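Local coordinates for cellulosomal scaffoldin adaptor protein B (Acetivibrio cellulolyticus, PDB 4UYP), which uses its C-terminal type I dockerin domain, a small calcium-binding module, to bind a cohesin of the anchoring scaffoldin ScaC during cellulosome attachment to the cell surface, at residues I16-I21 and V55-Y60. The protein carries 2 engineered substitutions. Residues are numbered along the deposited sequence; the frame is centred on the assembly and turned at random. Where two conformers were deposited one is given.
Sequences IDAVLI and VLVRDY. Engineered in segment 16-21: Ile16 (natural residue Asn). With CA (calcium ion), chain L.
Arg58, whose CB lies 3.9 Å from Ala18 CB across the contact, carries its flat guanidinium away from helix 15-26. In the conformer given, Val55 CG2 lies over one face of that group, nearer its margin than its centre, and Asp59 CG and OD1 lie in its plane, at the edge carrying NE and NH2. There NE and NH2 both donate to Asp59 OD1, NH2 at 2.9 Å, a side-on salt bridge that fixes the rotation of the guanidinium. NH1 donates to Ala79 O of the ScaC chain, while Asp59 OD2 bonds Tyr32 OH of that chain, so the pair serves the cohesin interface. Beside this polar end the segments 16-21 and 55-60 run antiparallel (173°), with axes 8.1 Å apart at closest approach. Such closeness suits alanine: Ala18 CB comes within 3.6 Å of the backbone N of Arg58. In the dockerin fold, two calcium-binding loop-helix motifs related to EF-hands pack through these helices. Val57 fills the buried seam with both branches. It has CG1 anti to its backbone N (chi1 175°), which turns CG1 to Ala18 CB, 3.9 Å away, and CG2 to Ile21 CD1, the end of that residue's longer branch, at 3.6 Å. Asp17 joins this core to the first metal site: its CB touches Val57 CG1, while OD1 (2.6 Å) and OD2 (2.4 Å) chelate the calcium ion alongside Asp6, Asp8, Asn10, the carbonyl of Ser12 and a water, and OD2 also accepts from Arg14 N.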
loop_
_atom_site.group_PDB
_atom_site.type_symbol
_atom_site.label_atom_id
_atom_site.label_comp_id
_atom_site.label_asym_id
_atom_site.label_seq_id
_atom_site.Cartn_x
_atom_site.Cartn_y
_atom_site.Cartn_z
ATOM N N ILE B 16 14.032 -19.784 13.241
ATOM C CA ILE B 16 12.610 -19.487 13.022
ATOM C C ILE B 16 12.263 -18.045 13.330
ATOM O O ILE B 16 11.351 -17.471 12.766
ATOM C CB ILE B 16 11.713 -20.489 13.775
ATOM C CG1 ILE B 16 10.256 -20.523 13.225
ATOM C CG2 ILE B 16 11.706 -20.187 15.277
ATOM C CD1 ILE B 16 10.159 -21.118 11.782
ATOM N N ASP B 17 12.995 -17.416 14.313
ATOM C CA ASP B 17 12.735 -16.003 14.603
ATOM C C ASP B 17 12.892 -15.147 13.344
ATOM O O ASP B 17 12.129 -14.225 13.171
ATOM C CB ASP B 17 13.675 -15.526 15.761
ATOM C CG ASP B 17 13.338 -16.172 17.129
ATOM O OD1 ASP B 17 12.193 -16.064 17.634
ATOM O OD2 ASP B 17 14.269 -16.768 17.748
ATOM N N ALA B 18 13.900 -15.446 12.515
ATOM C CA ALA B 18 14.101 -14.597 11.338
ATOM C C ALA B 18 12.990 -14.898 10.336
ATOM O O ALA B 18 12.620 -14.009 9.570
ATOM C CB ALA B 18 15.491 -14.935 10.705
ATOM N N VAL B 19 12.519 -16.167 10.269
ATOM C CA VAL B 19 11.361 -16.480 9.409
ATOM C C VAL B 19 10.132 -15.679 9.817
ATOM O O VAL B 19 9.384 -15.132 8.957
ATOM C CB VAL B 19 11.085 -17.942 9.452
ATOM C CG1 VAL B 19 9.842 -18.254 8.576
ATOM C CG2 VAL B 19 12.240 -18.798 8.890
ATOM N N LEU B 20 9.883 -15.534 11.130
ATOM C CA LEU B 20 8.757 -14.770 11.600
ATOM C C LEU B 20 8.842 -13.325 11.237
ATOM O O LEU B 20 7.840 -12.687 10.843
ATOM C CB LEU B 20 8.556 -14.911 13.099
ATOM C CG LEU B 20 8.218 -16.338 13.494
ATOM C CD1 LEU B 20 8.253 -16.503 15.030
ATOM C CD2 LEU B 20 6.730 -16.567 13.108
ATOM N N ILE B 21 10.059 -12.702 11.311
ATOM C CA ILE B 21 10.189 -11.331 10.892
ATOM C C ILE B 21 9.887 -11.246 9.379
ATOM O O ILE B 21 9.190 -10.283 8.954
ATOM C CB ILE B 21 11.606 -10.817 11.155
ATOM C CG1 ILE B 21 11.872 -10.818 12.679
ATOM C CG2 ILE B 21 11.745 -9.407 10.657
ATOM C CD1 ILE B 21 13.323 -10.421 13.052
ATOM N N VAL B 55 17.217 -10.500 8.068
ATOM C CA VAL B 55 18.485 -11.059 7.666
ATOM C C VAL B 55 19.538 -10.885 8.769
ATOM O O VAL B 55 20.366 -11.794 8.923
ATOM C CB VAL B 55 18.929 -10.575 6.294
ATOM C CG1 VAL B 55 19.590 -9.178 6.306
ATOM C CG2 VAL B 55 19.684 -11.665 5.566
ATOM N N LEU B 56 19.405 -9.807 9.556
ATOM C CA LEU B 56 20.288 -9.675 10.733
ATOM C C LEU B 56 20.058 -10.774 11.709
ATOM O O LEU B 56 21.051 -11.334 12.260
ATOM C CB LEU B 56 20.130 -8.286 11.352
ATOM C CG LEU B 56 20.755 -7.106 10.570
ATOM C CD1 LEU B 56 20.263 -5.767 11.105
ATOM C CD2 LEU B 56 22.328 -7.129 10.621
ATOM N N VAL B 57 18.823 -11.075 12.049
ATOM C CA VAL B 57 18.611 -12.200 12.937
ATOM C C VAL B 57 19.155 -13.496 12.360
ATOM O O VAL B 57 19.831 -14.279 13.068
ATOM C CB VAL B 57 17.095 -12.315 13.322
ATOM C CG1 VAL B 57 16.819 -13.570 14.162
ATOM C CG2 VAL B 57 16.714 -11.075 14.116
ATOM N N ARG B 58 18.882 -13.806 11.078
ATOM C CA ARG B 58 19.443 -15.010 10.503
ATOM C C ARG B 58 20.960 -15.029 10.608
ATOM O O ARG B 58 21.538 -16.064 10.989
ATOM C CB ARG B 58 19.050 -15.040 9.036
ATOM C CG ARG B 58 19.586 -16.331 8.433
ATOM C CD ARG B 58 19.556 -16.208 6.948
ATOM N NE ARG B 58 20.587 -15.248 6.480
ATOM C CZ ARG B 58 20.796 -14.939 5.220
ATOM N NH1 ARG B 58 20.009 -15.426 4.232
ATOM N NH2 ARG B 58 21.778 -14.066 4.887
ATOM N N ASP B 59 21.566 -13.883 10.298
ATOM C CA ASP B 59 23.065 -13.813 10.305
ATOM C C ASP B 59 23.571 -13.941 11.714
ATOM O O ASP B 59 24.677 -14.532 11.855
ATOM C CB ASP B 59 23.520 -12.535 9.622
ATOM C CG ASP B 59 23.224 -12.529 8.114
ATOM O OD1 ASP B 59 22.814 -13.589 7.555
ATOM O OD2 ASP B 59 23.448 -11.481 7.506
ATOM N N TYR B 60 22.890 -13.468 12.712
ATOM C CA TYR B 60 23.336 -13.752 14.096
ATOM C C TYR B 60 23.262 -15.265 14.374
ATOM O O TYR B 60 24.192 -15.872 14.956
ATOM C CB TYR B 60 22.422 -12.992 15.085
ATOM C CG TYR B 60 22.633 -13.297 16.527
ATOM C CD1 TYR B 60 23.581 -12.557 17.233
ATOM C CD2 TYR B 60 21.924 -14.277 17.181
ATOM C CE1 TYR B 60 23.852 -12.831 18.568
ATOM C CE2 TYR B 60 22.142 -14.486 18.556
ATOM C CZ TYR B 60 23.110 -13.752 19.218
ATOM O OH TYR B 60 23.271 -14.108 20.595
HETATM CA CA CA L . 13.000 -17.456 19.651
HETATM O O HOH W 1 12.595 -19.435 18.341
#